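Local structure of hypothetical protein TT1426 (Thermus thermophilus, 1WD5) at residues Val57-Pro60 and Glu64-Leu67; Glu107-Val112 and Ala201-Trp206. The protein is of unknown function but is predicted to be a type I phosphoribosyltransferase, probably with glycosyltransferase activity. One frame throughout, in Å; residues are numbered along the deposited sequence.

Contact 1 of 2, residues Val57-Pro60 and Glu64-Leu67; sequences VGAP and EFAL
Leu67 sets its CG anti to its own carbonyl carbon (chi1 -65°), which swings CG and CD1 over Ala59, while Phe65, with CG anti to the backbone N (chi1 -175°), brings its ring to the same methyl. Leu67 CG lies 3.7 Å from Ala59 CB, and its branch CD1 reaches past to within 3.6 Å of Ala59 CA. That branch also meets the ring of Pro60, Leu67 CD1 to Pro60 CD 4.0 Å, the two side chains crossing at about a right angle; Leu91 of helix 88-112 touches Leu67 as well. From Phe65 the approach is edge-on: CD2 is 3.9 Å from Ala59 CB, which lies near the plane of the ring, and Tyr85 packs edge-to-face with that ring. The backbones form the end of the antiparallel beta hairpin of strands 48-59 and 66-71, where Gly58 and Ala66 make a non-hydrogen-bonded pair with CA atoms 4.5 Å apart. Two bonds flank that pair. Leu67 N gives a nearly straight one to Val57 O at 2.9 Å; Ala59 N gives one to Phe65 O at 2.8 Å that is bent to 138° at the hydrogen. Phe65 O is further approached by Gly58 CA, a CA-H...O contact of 3.4 Å. The polar backbone atoms of Gly58 turn to helix 88-112 instead, N to Glu94 OE2 and O to Tyr90 OH. An alanine here in place of Leu67 would probably take from Ala59 and Pro60 the branch that packs on them and open a gap beside Leu91. Leu67 also makes a backbone hydrogen bond with Met79, just past the end of the neighbouring strand 76-78.

Contact 2 of 2, residues Glu107-Val112 and Ala201-Trp206; sequences ERYRRV and AILLEW
The Tyr109 ring is met obliquely by Leu203, whose CD1 lies 3.8 Å from Tyr109 CG and 3.7 Å from Tyr109 CB, so that one methyl fits the root of the ring. At its far end the Tyr109 hydroxyl is hydrogen-bonded to Asp196, at the start of the same helix that bears Leu203; the phenol is thus held at both ends by helix 196-204, whose Val199 and Glu200 also touch it. The guanidinium of Arg111, which takes no part across the contact, has Glu107 O over the centre of one face, 4.3 Å above its plane. Val112 carries the rest of the interface and divides its surface between two neighbouring leucines. With chi1 at -60° its CG1 stands anti to the carbonyl carbon and reaches Leu204 CD2 at 3.7 Å, whereas CG2 faces the root of the other leucine, 3.9 Å from Leu203 CB. The tightest approach is Val112 CB to Leu204 CD2, 3.4 Å, closer than carbons usually pack. Both leucines cross the valine at about a right angle, and the backbones come near enough for Val112 CA and Leu204 CA to lie 5.4 Å apart. Beneath this apolar patch is strand 48-59: Leu53 touches Tyr109 and Leu49 touches Leu203. Alongside, Arg110 makes salt bridges to Asp50 of strand 48-59 and to Glu72, just past strand 66-71. The arrangement is helix-against-helix packing by apolar side chains over a central sheet, as found in alpha/beta folds such as that of the phosphoribosyltransferases; here it brings the C-terminal helix 196-204 against the long helix 88-112.

In the fold
Contact 1 and contact 2 do not touch: their centres are about 30 Å apart and their nearest atoms about 18 Å. Two elements nevertheless connect them. Helix 88-112 packs its early residues Tyr90, Leu91 and Glu94 on contact 1 and supplies segment 107-112 to contact 2. Strand 48-59 also spans both, with Leu49 and Leu53 beside contact 2 and its last residues in contact 1. In type I phosphoribosyltransferases the PRPP motif runs from a central strand, here probably 122-126, into the loop after it, and the diphosphate loop probably follows strand 26-29. Neither contact includes them, but Arg32, beyond strand 26-29, touches Tyr109 of contact 2.

Contact 1 of 2, residues Val57-Pro60 and Glu64-Leu67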
ATOM      1  N   VAL A  57     -13.610   2.038   1.604  1.00 15.02           N
ATOM      2  CA  VAL A  57     -15.025   2.140   1.958  1.00 13.97           C
ATOM      3  C   VAL A  57     -15.682   2.662   0.686  1.00 15.91           C
ATOM      4  O   VAL A  57     -15.515   3.830   0.332  1.00 13.58           O
ATOM      5  CB  VAL A  57     -15.239   3.144   3.118  1.00 14.47           C
ATOM      6  CG1 VAL A  57     -16.719   3.389   3.341  1.00 15.41           C
ATOM      7  CG2 VAL A  57     -14.603   2.604   4.388  1.00 14.19           C
ATOM      8  N   GLY A  58     -16.406   1.785  -0.010  1.00 16.77           N
ATOM      9  CA  GLY A  58     -17.039   2.163  -1.261  1.00 18.74           C
ATOM     10  C   GLY A  58     -18.394   2.827  -1.153  1.00 20.47           C
ATOM     11  O   GLY A  58     -19.040   2.778  -0.111  1.00 20.46           O
ATOM     12  N   ALA A  59     -18.825   3.438  -2.253  1.00 22.15           N
ATOM     13  CA  ALA A  59     -20.101   4.144  -2.320  1.00 22.03           C
ATOM     14  C   ALA A  59     -21.298   3.210  -2.503  1.00 23.64           C
ATOM     15  O   ALA A  59     -21.153   2.069  -2.943  1.00 21.47           O
ATOM     16  CB  ALA A  59     -20.061   5.153  -3.453  1.00 21.92           C
ATOM     17  N   PRO A  60     -22.506   3.693  -2.169  1.00 24.72           N
ATOM     18  CA  PRO A  60     -23.723   2.888  -2.307  1.00 26.77           C
ATOM     19  C   PRO A  60     -23.932   2.393  -3.740  1.00 28.81           C
ATOM     20  O   PRO A  60     -23.953   3.182  -4.689  1.00 28.79           O
ATOM     21  CB  PRO A  60     -24.822   3.848  -1.858  1.00 27.06           C
ATOM     22  CG  PRO A  60     -24.120   4.705  -0.843  1.00 27.31           C
ATOM     23  CD  PRO A  60     -22.803   4.985  -1.526  1.00 26.01           C
ATOM     24  N   GLU A  64     -16.621   0.292  -6.475  1.00 32.00           N
ATOM     25  CA  GLU A  64     -15.365   0.757  -7.047  1.00 31.12           C
ATOM     26  C   GLU A  64     -15.085   2.230  -6.786  1.00 28.95           C
ATOM     27  O   GLU A  64     -13.964   2.696  -6.984  1.00 26.95           O
ATOM     28  CB  GLU A  64     -15.321   0.477  -8.551  1.00 35.26           C
ATOM     29  CG  GLU A  64     -15.339  -1.007  -8.903  1.00 38.99           C
ATOM     30  CD  GLU A  64     -14.449  -1.836  -7.988  1.00 42.33           C
ATOM     31  OE1 GLU A  64     -14.873  -2.132  -6.847  1.00 42.82           O
ATOM     32  OE2 GLU A  64     -13.321  -2.182  -8.403  1.00 44.45           O
ATOM     33  N   PHE A  65     -16.099   2.968  -6.345  1.00 25.66           N
ATOM     34  CA  PHE A  65     -15.906   4.382  -6.059  1.00 23.92           C
ATOM     35  C   PHE A  65     -15.722   4.578  -4.561  1.00 21.77           C
ATOM     36  O   PHE A  65     -16.642   4.352  -3.771  1.00 19.44           O
ATOM     37  CB  PHE A  65     -17.093   5.211  -6.551  1.00 25.30           C
ATOM     38  CG  PHE A  65     -16.894   6.691  -6.392  1.00 27.28           C
ATOM     39  CD1 PHE A  65     -15.795   7.322  -6.972  1.00 29.13           C
ATOM     40  CD2 PHE A  65     -17.790   7.453  -5.654  1.00 28.02           C
ATOM     41  CE1 PHE A  65     -15.594   8.693  -6.818  1.00 29.61           C
ATOM     42  CE2 PHE A  65     -17.598   8.825  -5.494  1.00 28.51           C
ATOM     43  CZ  PHE A  65     -16.500   9.445  -6.075  1.00 29.53           C
ATOM     44  N   ALA A  66     -14.524   5.015  -4.187  1.00 19.17           N
ATOM     45  CA  ALA A  66     -14.161   5.221  -2.790  1.00 17.40           C
ATOM     46  C   ALA A  66     -14.691   6.504  -2.154  1.00 16.98           C
ATOM     47  O   ALA A  66     -14.574   7.585  -2.726  1.00 16.89           O
ATOM     48  CB  ALA A  66     -12.634   5.178  -2.652  1.00 17.26           C
ATOM     49  N   LEU A  67     -15.268   6.373  -0.962  1.00 15.47           N
ATOM     50  CA  LEU A  67     -15.771   7.524  -0.221  1.00 14.99           C
ATOM     51  C   LEU A  67     -14.900   7.695   1.021  1.00 15.64           C
ATOM     52  O   LEU A  67     -15.010   8.689   1.739  1.00 17.56           O
ATOM     53  CB  LEU A  67     -17.237   7.323   0.197  1.00 15.34           C
ATOM     54  CG  LEU A  67     -18.280   7.228  -0.921  1.00 13.39           C
ATOM     55  CD1 LEU A  67     -19.677   7.162  -0.315  1.00 13.29           C
ATOM     56  CD2 LEU A  67     -18.162   8.433  -1.841  1.00 13.96           C
TER

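Contact 2 of 2, residues Glu107-Val112 and Ala201-Trp206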
ATOM      1  N   GLU A 107      -4.723  -9.274  12.998  1.00 16.58           N
ATOM      2  CA  GLU A 107      -4.348  -9.882  14.273  1.00 18.04           C
ATOM      3  C   GLU A 107      -3.166 -10.830  14.117  1.00 17.81           C
ATOM      4  O   GLU A 107      -2.237 -10.802  14.923  1.00 14.99           O
ATOM      5  CB  GLU A 107      -5.525 -10.651  14.897  1.00 19.96           C
ATOM      6  CG  GLU A 107      -6.774  -9.811  15.147  1.00 26.75           C
ATOM      7  CD  GLU A 107      -7.823 -10.533  15.998  1.00 31.19           C
ATOM      8  OE1 GLU A 107      -7.944 -11.773  15.881  1.00 34.19           O
ATOM      9  OE2 GLU A 107      -8.535  -9.855  16.773  1.00 30.67           O
ATOM     10  N   ARG A 108      -3.188 -11.669  13.085  1.00 17.61           N
ATOM     11  CA  ARG A 108      -2.083 -12.602  12.907  1.00 19.33           C
ATOM     12  C   ARG A 108      -0.786 -11.924  12.496  1.00 17.40           C
ATOM     13  O   ARG A 108       0.287 -12.344  12.921  1.00 16.00           O
ATOM     14  CB  ARG A 108      -2.449 -13.721  11.920  1.00 22.79           C
ATOM     15  CG  ARG A 108      -2.986 -13.291  10.580  1.00 28.84           C
ATOM     16  CD  ARG A 108      -3.733 -14.464   9.933  1.00 36.66           C
ATOM     17  NE  ARG A 108      -4.451 -14.070   8.720  1.00 42.98           N
ATOM     18  CZ  ARG A 108      -5.450 -14.761   8.178  1.00 43.61           C
ATOM     19  NH1 ARG A 108      -5.863 -15.891   8.740  1.00 45.80           N
ATOM     20  NH2 ARG A 108      -6.040 -14.318   7.075  1.00 44.10           N
ATOM     21  N   TYR A 109      -0.866 -10.877  11.681  1.00 16.34           N
ATOM     22  CA  TYR A 109       0.348 -10.174  11.277  1.00 14.55           C
ATOM     23  C   TYR A 109       0.937  -9.434  12.484  1.00 14.98           C
ATOM     24  O   TYR A 109       2.150  -9.445  12.700  1.00 15.26           O
ATOM     25  CB  TYR A 109       0.057  -9.157  10.167  1.00 14.35           C
ATOM     26  CG  TYR A 109      -0.223  -9.734   8.785  1.00 16.11           C
ATOM     27  CD1 TYR A 109      -0.527  -8.888   7.717  1.00 17.12           C
ATOM     28  CD2 TYR A 109      -0.178 -11.106   8.542  1.00 15.35           C
ATOM     29  CE1 TYR A 109      -0.777  -9.385   6.446  1.00 14.98           C
ATOM     30  CE2 TYR A 109      -0.425 -11.621   7.265  1.00 15.64           C
ATOM     31  CZ  TYR A 109      -0.725 -10.749   6.223  1.00 15.80           C
ATOM     32  OH  TYR A 109      -0.967 -11.226   4.954  1.00 12.78           O
ATOM     33  N   ARG A 110       0.077  -8.798  13.274  1.00 14.02           N
ATOM     34  CA  ARG A 110       0.545  -8.048  14.436  1.00 15.87           C
ATOM     35  C   ARG A 110       1.093  -8.940  15.536  1.00 17.52           C
ATOM     36  O   ARG A 110       1.830  -8.478  16.404  1.00 18.29           O
ATOM     37  CB  ARG A 110      -0.568  -7.147  14.983  1.00 14.80           C
ATOM     38  CG  ARG A 110      -0.908  -5.974  14.059  1.00 16.31           C
ATOM     39  CD  ARG A 110       0.348  -5.185  13.709  1.00 15.14           C
ATOM     40  NE  ARG A 110       0.147  -4.205  12.640  1.00 15.37           N
ATOM     41  CZ  ARG A 110       1.105  -3.834  11.794  1.00 15.28           C
ATOM     42  NH1 ARG A 110       2.314  -4.367  11.901  1.00 11.34           N
ATOM     43  NH2 ARG A 110       0.866  -2.930  10.852  1.00 13.76           N
ATOM     44  N   ARG A 111       0.741 -10.221  15.502  1.00 18.09           N
ATOM     45  CA  ARG A 111       1.245 -11.147  16.501  1.00 19.94           C
ATOM     46  C   ARG A 111       2.733 -11.417  16.265  1.00 20.31           C
ATOM     47  O   ARG A 111       3.476 -11.678  17.211  1.00 20.95           O
ATOM     48  CB  ARG A 111       0.461 -12.454  16.451  1.00 22.47           C
ATOM     49  CG  ARG A 111       0.881 -13.479  17.496  1.00 26.25           C
ATOM     50  CD  ARG A 111      -0.228 -14.496  17.686  1.00 27.59           C
ATOM     51  NE  ARG A 111      -1.443 -13.841  18.152  1.00 30.76           N
ATOM     52  CZ  ARG A 111      -2.657 -14.070  17.658  1.00 32.72           C
ATOM     53  NH1 ARG A 111      -2.819 -14.945  16.675  1.00 31.76           N
ATOM     54  NH2 ARG A 111      -3.708 -13.420  18.144  1.00 32.43           N
ATOM     55  N   VAL A 112       3.168 -11.344  15.008  1.00 19.09           N
ATOM     56  CA  VAL A 112       4.572 -11.585  14.676  1.00 19.27           C
ATOM     57  C   VAL A 112       5.406 -10.312  14.500  1.00 20.05           C
ATOM     58  O   VAL A 112       6.632 -10.363  14.568  1.00 20.69           O
ATOM     59  CB  VAL A 112       4.714 -12.444  13.394  1.00 19.50           C
ATOM     60  CG1 VAL A 112       4.033 -13.781  13.589  1.00 19.89           C
ATOM     61  CG2 VAL A 112       4.116 -11.719  12.202  1.00 18.25           C
ATOM     62  N   ALA A 201       6.347 -14.820   7.590  1.00 14.67           N
ATOM     63  CA  ALA A 201       7.763 -15.184   7.635  1.00 14.82           C
ATOM     64  C   ALA A 201       8.619 -13.934   7.429  1.00 15.47           C
ATOM     65  O   ALA A 201       9.619 -13.730   8.118  1.00 15.04           O
ATOM     66  CB  ALA A 201       8.071 -16.208   6.556  1.00 13.40           C
ATOM     67  N   ILE A 202       8.213 -13.096   6.479  1.00 13.92           N
ATOM     68  CA  ILE A 202       8.938 -11.866   6.196  1.00 14.78           C
ATOM     69  C   ILE A 202       8.850 -10.902   7.375  1.00 15.56           C
ATOM     70  O   ILE A 202       9.863 -10.355   7.810  1.00 17.03           O
ATOM     71  CB  ILE A 202       8.383 -11.180   4.938  1.00 14.59           C
ATOM     72  CG1 ILE A 202       8.679 -12.049   3.712  1.00 15.53           C
ATOM     73  CG2 ILE A 202       9.001  -9.798   4.780  1.00 17.23           C
ATOM     74  CD1 ILE A 202       8.084 -11.525   2.431  1.00 14.55           C
ATOM     75  N   LEU A 203       7.642 -10.712   7.899  1.00 14.56           N
ATOM     76  CA  LEU A 203       7.424  -9.811   9.025  1.00 15.78           C
ATOM     77  C   LEU A 203       8.203 -10.193  10.292  1.00 17.11           C
ATOM     78  O   LEU A 203       8.638  -9.319  11.047  1.00 17.23           O
ATOM     79  CB  LEU A 203       5.926  -9.738   9.353  1.00 15.51           C
ATOM     80  CG  LEU A 203       5.001  -9.047   8.342  1.00 15.03           C
ATOM     81  CD1 LEU A 203       3.552  -9.151   8.813  1.00 15.61           C
ATOM     82  CD2 LEU A 203       5.400  -7.588   8.198  1.00 17.22           C
ATOM     83  N   LEU A 204       8.367 -11.495  10.522  1.00 16.29           N
ATOM     84  CA  LEU A 204       9.078 -12.000  11.698  1.00 17.60           C
ATOM     85  C   LEU A 204      10.509 -11.491  11.812  1.00 16.53           C
ATOM     86  O   LEU A 204      10.996 -11.234  12.915  1.00 15.74           O
ATOM     87  CB  LEU A 204       9.088 -13.535  11.691  1.00 19.50           C
ATOM     88  CG  LEU A 204       7.816 -14.242  12.165  1.00 23.74           C
ATOM     89  CD1 LEU A 204       7.854 -15.715  11.775  1.00 23.99           C
ATOM     90  CD2 LEU A 204       7.686 -14.093  13.675  1.00 22.63           C
ATOM     91  N   GLU A 205      11.181 -11.350  10.675  1.00 18.18           N
ATOM     92  CA  GLU A 205      12.563 -10.871  10.651  1.00 18.14           C
ATOM     93  C   GLU A 205      12.696  -9.422  11.131  1.00 18.57           C
ATOM     94  O   GLU A 205      13.801  -8.969  11.455  1.00 17.11           O
ATOM     95  CB  GLU A 205      13.142 -10.972   9.232  1.00 19.42           C
ATOM     96  CG  GLU A 205      13.612 -12.360   8.800  1.00 22.10           C
ATOM     97  CD  GLU A 205      14.813 -12.857   9.603  1.00 23.36           C
ATOM     98  OE1 GLU A 205      14.636 -13.221  10.783  1.00 23.98           O
ATOM     99  OE2 GLU A 205      15.936 -12.881   9.058  1.00 21.52           O
ATOM    100  N   TRP A 206      11.582  -8.694  11.181  1.00 17.09           N
ATOM    101  CA  TRP A 206      11.634  -7.294  11.597  1.00 17.47           C
ATOM    102  C   TRP A 206      11.138  -6.996  13.005  1.00 19.06           C
ATOM    103  O   TRP A 206      11.055  -5.834  13.403  1.00 20.67           O
ATOM    104  CB  TRP A 206      10.881  -6.415  10.590  1.00 15.11           C
ATOM    105  CG  TRP A 206      11.466  -6.479   9.203  1.00 11.95           C
ATOM    106  CD1 TRP A 206      11.159  -7.378   8.221  1.00 11.46           C
ATOM    107  CD2 TRP A 206      12.504  -5.645   8.672  1.00 12.97           C
ATOM    108  NE1 TRP A 206      11.946  -7.157   7.109  1.00 10.07           N
ATOM    109  CE2 TRP A 206      12.779  -6.100   7.362  1.00 12.19           C
ATOM    110  CE3 TRP A 206      13.230  -4.557   9.176  1.00 13.28           C
ATOM    111  CZ2 TRP A 206      13.749  -5.504   6.550  1.00 12.62           C
ATOM    112  CZ3 TRP A 206      14.198  -3.965   8.362  1.00 12.86           C
ATOM    113  CH2 TRP A 206      14.445  -4.442   7.067  1.00 13.71           C
TER